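Local coordinates for hypothetical protein TT1465 (Thermus thermophilus, PDB 1WEK) that is of unknown function but has the Rossmann-like fold of the SLOG clan, with a parallel beta sheet between helices, and assembles from several copies, at residues 132-140 / 163-173; 60-70 / 203-211. One frame throughout, in Å; residues are numbered along the deposited sequence.

Interaction 1 of 2, residues 132-140 / 163-173; sequences AVGFVFLPG and FPVFLLDRGYW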
# COMPACT_ATOMS: atom_id res chain seq x y z
N ALA A 132 -7.81 -5.55 -24.69
CA ALA A 132 -7.93 -6.05 -26.06
C ALA A 132 -9.35 -6.22 -26.60
O ALA A 132 -10.28 -6.53 -25.86
CB ALA A 132 -7.19 -7.38 -26.19
N VAL A 133 -9.49 -6.02 -27.91
CA VAL A 133 -10.75 -6.17 -28.61
C VAL A 133 -10.60 -7.37 -29.54
O VAL A 133 -11.50 -7.69 -30.31
CB VAL A 133 -11.10 -4.92 -29.45
CG1 VAL A 133 -11.33 -3.71 -28.55
CG2 VAL A 133 -9.98 -4.62 -30.44
N GLY A 134 -9.44 -8.02 -29.45
CA GLY A 134 -9.16 -9.18 -30.30
C GLY A 134 -7.75 -9.75 -30.11
O GLY A 134 -6.89 -9.08 -29.54
N PHE A 135 -7.53 -10.97 -30.59
CA PHE A 135 -6.23 -11.64 -30.50
C PHE A 135 -5.91 -12.37 -31.80
O PHE A 135 -6.74 -13.12 -32.31
CB PHE A 135 -6.22 -12.68 -29.36
CG PHE A 135 -6.63 -12.14 -28.04
CD1 PHE A 135 -7.99 -12.06 -27.70
CD2 PHE A 135 -5.69 -11.65 -27.15
CE1 PHE A 135 -8.39 -11.49 -26.50
CE2 PHE A 135 -6.07 -11.08 -25.94
CZ PHE A 135 -7.42 -11.00 -25.61
N VAL A 136 -4.71 -12.15 -32.32
CA VAL A 136 -4.26 -12.80 -33.54
C VAL A 136 -2.99 -13.61 -33.25
O VAL A 136 -1.98 -13.07 -32.80
CB VAL A 136 -3.96 -11.78 -34.66
CG1 VAL A 136 -3.77 -12.51 -35.99
CG2 VAL A 136 -5.11 -10.75 -34.77
N PHE A 137 -3.03 -14.90 -33.53
CA PHE A 137 -1.86 -15.74 -33.31
C PHE A 137 -1.21 -16.19 -34.62
O PHE A 137 -1.80 -16.94 -35.40
CB PHE A 137 -2.25 -16.93 -32.43
CG PHE A 137 -2.72 -16.52 -31.06
CD1 PHE A 137 -4.03 -16.13 -30.85
CD2 PHE A 137 -1.81 -16.41 -30.01
CE1 PHE A 137 -4.45 -15.62 -29.61
CE2 PHE A 137 -2.22 -15.90 -28.76
CZ PHE A 137 -3.54 -15.50 -28.56
N LEU A 138 0.01 -15.71 -34.87
CA LEU A 138 0.74 -16.09 -36.08
C LEU A 138 1.69 -17.23 -35.73
O LEU A 138 1.91 -17.51 -34.55
CB LEU A 138 1.53 -14.88 -36.62
CG LEU A 138 0.70 -13.75 -37.23
CD1 LEU A 138 1.21 -12.38 -36.76
CD2 LEU A 138 0.75 -13.85 -38.74
N PRO A 139 2.22 -17.96 -36.73
CA PRO A 139 3.14 -19.04 -36.36
C PRO A 139 4.13 -18.53 -35.32
O PRO A 139 4.66 -17.40 -35.44
CB PRO A 139 3.81 -19.38 -37.68
CG PRO A 139 2.67 -19.25 -38.66
CD PRO A 139 1.94 -17.98 -38.18
N GLY A 140 4.35 -19.34 -34.29
CA GLY A 140 5.25 -19.02 -33.20
C GLY A 140 5.66 -20.31 -32.49
O GLY A 140 5.41 -21.41 -33.01
N PHE A 163 -14.01 -11.83 -27.07
CA PHE A 163 -13.54 -11.12 -28.25
C PHE A 163 -13.02 -12.11 -29.28
O PHE A 163 -12.74 -13.25 -28.95
CB PHE A 163 -12.45 -10.13 -27.87
CG PHE A 163 -12.91 -9.04 -26.95
CD1 PHE A 163 -12.73 -9.14 -25.57
CD2 PHE A 163 -13.54 -7.90 -27.46
CE1 PHE A 163 -13.16 -8.12 -24.71
CE2 PHE A 163 -13.97 -6.88 -26.61
CZ PHE A 163 -13.78 -7.00 -25.23
N PRO A 164 -12.89 -11.69 -30.55
CA PRO A 164 -12.40 -12.60 -31.58
C PRO A 164 -10.98 -13.14 -31.37
O PRO A 164 -10.09 -12.43 -30.92
CB PRO A 164 -12.48 -11.76 -32.86
CG PRO A 164 -13.43 -10.66 -32.53
CD PRO A 164 -13.15 -10.35 -31.10
N VAL A 165 -10.80 -14.43 -31.68
CA VAL A 165 -9.48 -15.06 -31.59
C VAL A 165 -9.19 -15.69 -32.95
O VAL A 165 -9.98 -16.48 -33.46
CB VAL A 165 -9.42 -16.16 -30.52
CG1 VAL A 165 -8.09 -16.90 -30.64
CG2 VAL A 165 -9.56 -15.57 -29.13
N PHE A 166 -8.07 -15.32 -33.56
CA PHE A 166 -7.71 -15.87 -34.85
C PHE A 166 -6.34 -16.54 -34.85
O PHE A 166 -5.45 -16.13 -34.13
CB PHE A 166 -7.70 -14.77 -35.92
CG PHE A 166 -9.04 -14.16 -36.17
CD1 PHE A 166 -9.50 -13.10 -35.41
CD2 PHE A 166 -9.85 -14.65 -37.19
CE1 PHE A 166 -10.73 -12.53 -35.66
CE2 PHE A 166 -11.09 -14.10 -37.44
CZ PHE A 166 -11.53 -13.03 -36.67
N LEU A 167 -6.20 -17.58 -35.66
CA LEU A 167 -4.93 -18.28 -35.81
C LEU A 167 -4.61 -18.15 -37.29
O LEU A 167 -5.35 -18.66 -38.13
CB LEU A 167 -5.03 -19.76 -35.46
CG LEU A 167 -5.68 -20.19 -34.15
CD1 LEU A 167 -5.28 -21.62 -33.90
CD2 LEU A 167 -5.22 -19.30 -32.98
N LEU A 168 -3.53 -17.45 -37.61
CA LEU A 168 -3.14 -17.29 -38.99
C LEU A 168 -2.20 -18.38 -39.45
O LEU A 168 -1.24 -18.72 -38.75
CB LEU A 168 -2.50 -15.92 -39.21
CG LEU A 168 -3.49 -14.80 -39.53
CD1 LEU A 168 -2.77 -13.45 -39.57
CD2 LEU A 168 -4.16 -15.10 -40.87
N ASP A 169 -2.49 -18.90 -40.64
CA ASP A 169 -1.72 -19.96 -41.30
C ASP A 169 -2.20 -21.35 -40.87
O ASP A 169 -1.64 -21.97 -39.97
CB ASP A 169 -0.23 -19.81 -41.02
CG ASP A 169 0.60 -20.77 -41.84
OD1 ASP A 169 0.12 -21.92 -42.07
OD2 ASP A 169 1.72 -20.40 -42.26
N ARG A 170 -3.24 -21.82 -41.55
CA ARG A 170 -3.87 -23.12 -41.29
C ARG A 170 -2.95 -24.32 -41.15
O ARG A 170 -3.05 -25.07 -40.18
CB ARG A 170 -4.88 -23.43 -42.39
CG ARG A 170 -6.00 -22.42 -42.55
CD ARG A 170 -7.05 -22.96 -43.52
NE ARG A 170 -8.37 -22.97 -42.92
CZ ARG A 170 -9.23 -21.96 -42.98
NH1 ARG A 170 -8.90 -20.84 -43.64
NH2 ARG A 170 -10.40 -22.05 -42.37
N GLY A 171 -2.09 -24.52 -42.14
CA GLY A 171 -1.18 -25.65 -42.13
C GLY A 171 -0.23 -25.67 -40.95
O GLY A 171 0.22 -26.72 -40.52
N TYR A 172 0.06 -24.49 -40.40
CA TYR A 172 0.96 -24.40 -39.27
C TYR A 172 0.31 -24.88 -37.97
O TYR A 172 0.93 -25.59 -37.18
CB TYR A 172 1.45 -22.97 -39.10
CG TYR A 172 2.61 -22.83 -38.16
CD1 TYR A 172 3.92 -22.88 -38.63
CD2 TYR A 172 2.41 -22.65 -36.79
CE1 TYR A 172 5.00 -22.75 -37.76
CE2 TYR A 172 3.47 -22.53 -35.91
CZ TYR A 172 4.77 -22.57 -36.40
OH TYR A 172 5.82 -22.40 -35.54
N TRP A 173 -0.94 -24.50 -37.76
CA TRP A 173 -1.67 -24.87 -36.55
C TRP A 173 -2.37 -26.22 -36.60
O TRP A 173 -2.84 -26.73 -35.57
CB TRP A 173 -2.71 -23.80 -36.26
CG TRP A 173 -2.11 -22.48 -36.02
CD1 TRP A 173 -1.91 -21.48 -36.92
CD2 TRP A 173 -1.55 -22.03 -34.78
NE1 TRP A 173 -1.27 -20.42 -36.33
CE2 TRP A 173 -1.03 -20.73 -35.01
CE3 TRP A 173 -1.43 -22.59 -33.50
CZ2 TRP A 173 -0.40 -19.99 -34.01
CZ3 TRP A 173 -0.82 -21.86 -32.51
CH2 TRP A 173 -0.31 -20.57 -32.77
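The phenol OH of Tyr172 donates to Gly140 O at 2.7 Å, the shortest polar bond between 132-140 and 163-173. These segments carry two neighbouring parallel strands, 134-137 and 165-168, of the Rossmann-like sheet. They are the two strands of a beta-alpha-beta unit whose crossover is helix 142-156. Four backbone bonds form the parallel ladder: Phe135 N to Pro164 O, Phe166 N to Phe135 O, Phe137 N to Phe166 O and Leu168 N to Phe137 O. The first is the most bent, 149° at the hydrogen.

Phe135, Phe137, Val165 and Leu167 share one face of the sheet, where helix 142-156 packs. Phe137 CB meets Leu167 CD2 at 3.8 Å, and Phe137 CE1 reaches Val165 CG1. The edge of the Phe137 ring turns to Phe166 O. Val136 lies on the other face. Its CG1 meets Leu168 CD1, which also touches Leu138 CD2; the two leucines lie side by side. Upstream, Ala132 O sits over the centre of the Phe163 ring, 3.4 Å above its plane.

Past the strands, Tyr172 has CG anti to its backbone N (chi1 -167°), which lays its ring against Pro139. Pro139 CB stands almost on the ring normal, 3.3 Å from the centroid, a CH-pi contact. Tyr172 also packs against Phe182 and Leu183 of a second subunit. Asp169 N-caps helix 170-185: its OD1 takes Tyr172 N from above the carboxylate plane. Trp173 NE1 donates to Leu168 O at 3.0 Å, with that oxygen in the indole plane, and Trp173 CZ2 lies 3.4 Å from Leu138 O.

Interaction 2 of 2, residues 60-70 / 203-211; sequences RLGRALAEAGF and PEEVVQALK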
# COMPACT_ATOMS: atom_id res chain seq x y z
N ARG A 60 2.12 -7.43 -43.02
CA ARG A 60 0.85 -7.08 -43.65
C ARG A 60 -0.28 -6.87 -42.64
O ARG A 60 -1.05 -5.92 -42.77
CB ARG A 60 0.42 -8.17 -44.67
CG ARG A 60 1.36 -8.38 -45.87
CD ARG A 60 0.58 -8.89 -47.08
NE ARG A 60 0.02 -10.22 -46.87
CZ ARG A 60 -1.14 -10.66 -47.36
NH1 ARG A 60 -1.89 -9.87 -48.12
NH2 ARG A 60 -1.53 -11.90 -47.11
N LEU A 61 -0.37 -7.76 -41.65
CA LEU A 61 -1.39 -7.66 -40.60
C LEU A 61 -1.20 -6.35 -39.85
O LEU A 61 -2.15 -5.61 -39.62
CB LEU A 61 -1.24 -8.80 -39.59
CG LEU A 61 -2.43 -9.48 -38.91
CD1 LEU A 61 -2.01 -9.85 -37.51
CD2 LEU A 61 -3.65 -8.61 -38.90
N GLY A 62 0.04 -6.10 -39.43
CA GLY A 62 0.34 -4.88 -38.70
C GLY A 62 -0.07 -3.65 -39.47
O GLY A 62 -0.71 -2.76 -38.93
N ARG A 63 0.30 -3.61 -40.75
CA ARG A 63 -0.06 -2.49 -41.61
C ARG A 63 -1.59 -2.37 -41.81
O ARG A 63 -2.15 -1.26 -41.80
CB ARG A 63 0.63 -2.65 -42.96
CG ARG A 63 0.12 -1.70 -44.02
CD ARG A 63 0.06 -2.40 -45.37
NE ARG A 63 1.33 -2.33 -46.08
CZ ARG A 63 1.78 -3.28 -46.90
NH1 ARG A 63 1.08 -4.39 -47.09
NH2 ARG A 63 2.92 -3.09 -47.55
N ALA A 64 -2.27 -3.50 -42.01
CA ALA A 64 -3.72 -3.47 -42.23
C ALA A 64 -4.48 -2.95 -41.01
O ALA A 64 -5.36 -2.09 -41.13
CB ALA A 64 -4.21 -4.84 -42.58
N LEU A 65 -4.13 -3.44 -39.83
CA LEU A 65 -4.81 -3.00 -38.61
C LEU A 65 -4.69 -1.49 -38.38
O LEU A 65 -5.65 -0.83 -38.02
CB LEU A 65 -4.28 -3.77 -37.42
CG LEU A 65 -4.62 -5.26 -37.44
CD1 LEU A 65 -3.67 -6.01 -36.51
CD2 LEU A 65 -6.07 -5.44 -37.02
N ALA A 66 -3.49 -0.95 -38.58
CA ALA A 66 -3.26 0.48 -38.43
C ALA A 66 -4.14 1.24 -39.42
O ALA A 66 -4.80 2.22 -39.07
CB ALA A 66 -1.81 0.81 -38.70
N GLU A 67 -4.16 0.76 -40.66
CA GLU A 67 -4.97 1.40 -41.69
C GLU A 67 -6.43 1.44 -41.26
O GLU A 67 -7.10 2.48 -41.36
CB GLU A 67 -4.81 0.65 -43.02
CG GLU A 67 -3.54 1.02 -43.80
CD GLU A 67 -3.29 0.06 -44.97
OE1 GLU A 67 -2.36 0.30 -45.78
OE2 GLU A 67 -4.01 -0.96 -45.08
N ALA A 68 -6.93 0.30 -40.78
CA ALA A 68 -8.32 0.18 -40.33
C ALA A 68 -8.60 0.99 -39.07
O ALA A 68 -9.76 1.16 -38.66
CB ALA A 68 -8.66 -1.28 -40.09
N GLY A 69 -7.55 1.49 -38.43
CA GLY A 69 -7.75 2.27 -37.24
C GLY A 69 -7.45 1.61 -35.90
O GLY A 69 -7.79 2.17 -34.86
N PHE A 70 -6.83 0.43 -35.90
CA PHE A 70 -6.49 -0.24 -34.64
C PHE A 70 -5.04 0.01 -34.25
O PHE A 70 -4.20 0.35 -35.09
CB PHE A 70 -6.67 -1.76 -34.72
CG PHE A 70 -8.06 -2.20 -35.02
CD1 PHE A 70 -8.48 -2.39 -36.33
CD2 PHE A 70 -8.97 -2.40 -33.99
CE1 PHE A 70 -9.77 -2.77 -36.62
CE2 PHE A 70 -10.28 -2.78 -34.27
CZ PHE A 70 -10.68 -2.96 -35.58
N PRO A 203 -5.06 -12.40 -43.89
CA PRO A 203 -5.03 -11.32 -42.92
C PRO A 203 -6.26 -10.43 -43.07
O PRO A 203 -6.76 -9.87 -42.10
CB PRO A 203 -3.74 -10.58 -43.27
CG PRO A 203 -2.86 -11.68 -43.79
CD PRO A 203 -3.81 -12.46 -44.66
N GLU A 204 -6.74 -10.31 -44.31
CA GLU A 204 -7.90 -9.48 -44.62
C GLU A 204 -9.14 -9.94 -43.88
O GLU A 204 -9.97 -9.13 -43.48
CB GLU A 204 -8.19 -9.48 -46.12
CG GLU A 204 -8.54 -10.85 -46.69
CD GLU A 204 -7.38 -11.52 -47.39
OE1 GLU A 204 -6.22 -11.43 -46.90
OE2 GLU A 204 -7.62 -12.15 -48.44
N GLU A 205 -9.26 -11.25 -43.71
CA GLU A 205 -10.41 -11.81 -43.02
C GLU A 205 -10.37 -11.44 -41.56
O GLU A 205 -11.40 -11.17 -40.94
CB GLU A 205 -10.45 -13.33 -43.20
CG GLU A 205 -11.62 -14.00 -42.51
CD GLU A 205 -11.91 -15.38 -43.07
OE1 GLU A 205 -11.00 -16.23 -43.06
OE2 GLU A 205 -13.05 -15.60 -43.54
N VAL A 206 -9.16 -11.40 -41.00
CA VAL A 206 -8.99 -11.02 -39.60
C VAL A 206 -9.36 -9.56 -39.39
O VAL A 206 -10.14 -9.23 -38.51
CB VAL A 206 -7.53 -11.24 -39.11
CG1 VAL A 206 -7.39 -10.77 -37.66
CG2 VAL A 206 -7.17 -12.72 -39.20
N VAL A 207 -8.79 -8.68 -40.22
CA VAL A 207 -9.07 -7.27 -40.08
C VAL A 207 -10.56 -6.98 -40.29
O VAL A 207 -11.14 -6.17 -39.57
CB VAL A 207 -8.25 -6.44 -41.07
CG1 VAL A 207 -8.58 -4.97 -40.90
CG2 VAL A 207 -6.76 -6.69 -40.85
N GLN A 208 -11.17 -7.65 -41.26
CA GLN A 208 -12.59 -7.46 -41.55
C GLN A 208 -13.46 -7.83 -40.35
O GLN A 208 -14.41 -7.11 -40.03
CB GLN A 208 -12.99 -8.29 -42.79
CG GLN A 208 -14.49 -8.35 -43.04
CD GLN A 208 -14.83 -8.95 -44.40
OE1 GLN A 208 -14.55 -8.36 -45.45
NE2 GLN A 208 -15.45 -10.14 -44.39
N ALA A 209 -13.14 -8.95 -39.71
CA ALA A 209 -13.89 -9.41 -38.54
C ALA A 209 -13.76 -8.42 -37.39
O ALA A 209 -14.73 -8.17 -36.68
CB ALA A 209 -13.39 -10.77 -38.10
N LEU A 210 -12.56 -7.88 -37.21
CA LEU A 210 -12.32 -6.91 -36.14
C LEU A 210 -13.02 -5.58 -36.43
O LEU A 210 -13.48 -4.90 -35.52
CB LEU A 210 -10.83 -6.68 -35.96
CG LEU A 210 -10.02 -7.89 -35.49
CD1 LEU A 210 -8.54 -7.57 -35.55
CD2 LEU A 210 -10.43 -8.26 -34.07
N LYS A 211 -13.10 -5.21 -37.71
CA LYS A 211 -13.77 -3.96 -38.06
C LYS A 211 -15.26 -4.12 -37.80
O LYS A 211 -15.91 -3.23 -37.25
CB LYS A 211 -13.54 -3.62 -39.54
CG LYS A 211 -12.09 -3.37 -39.90
CD LYS A 211 -11.90 -3.23 -41.39
CE LYS A 211 -12.60 -2.00 -41.94
NZ LYS A 211 -12.31 -1.84 -43.40
O HOH W 1 -3.80 -12.84 -48.26
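Val207 is the knob of this contact. Its side chain enters a hole formed by Leu61, Ala64, Leu65 and Ala68. The two methyls divide the work. Val207 CG2 lies 3.6 Å from Ala64 CB and also faces the CD2 atoms of Leu61 and Leu65. The other methyl is anti to the backbone N (chi1 180°). This puts Val207 CG1 3.8 Å from Ala68 CB.

Pro203, in the first turn of its helix, meets Arg60. Pro203 CD is 3.4 Å from Arg60 NH2, and Pro203 CG lies over one face of the guanidinium. In the plane of that group, at its edge, a water accepts from Arg60 NH2 at 2.7 Å and donates to Glu204 OE1.

Segments 60-68 and 203-211 run in roughly the same direction, 28° apart, their axes 9.8 Å apart at closest approach. Both lie on the same side of the Rossmann-like parallel sheet, over strands 39-43, 132-137 and 165-168. Helix 53-68 ends in a Schellman motif at Gly69, and the chain then brings Phe70 to the second helix. The ring edge of Phe70 meets Leu210 O, with Phe70 CZ 3.4 Å away. Phe70 CZ also touches Leu210 CB, while Leu210 CD1 packs 3.6 Å from Leu65 CD2.

Overall arrangement
From the N terminus the chain passes strand 39-43 and then helix 53-68, the first partner of interaction 2. It builds the strands on one side of 39-43 before returning to 132-137 on the other. Interaction 1 closes a short loop there, with helix 142-156 between its two strands. After helix 170-185 and strand 198-200, outermost within this chain, helix 203-211 closes the long loop of interaction 2. Interaction 1 is therefore nested inside interaction 2. Their centres are 13 Å apart, and they touch directly: Phe166 CZ packs on Ala209 CB at 3.3 Å, and Val136 reaches Leu61 and Val206. The helix pair thus rests on the strand pair.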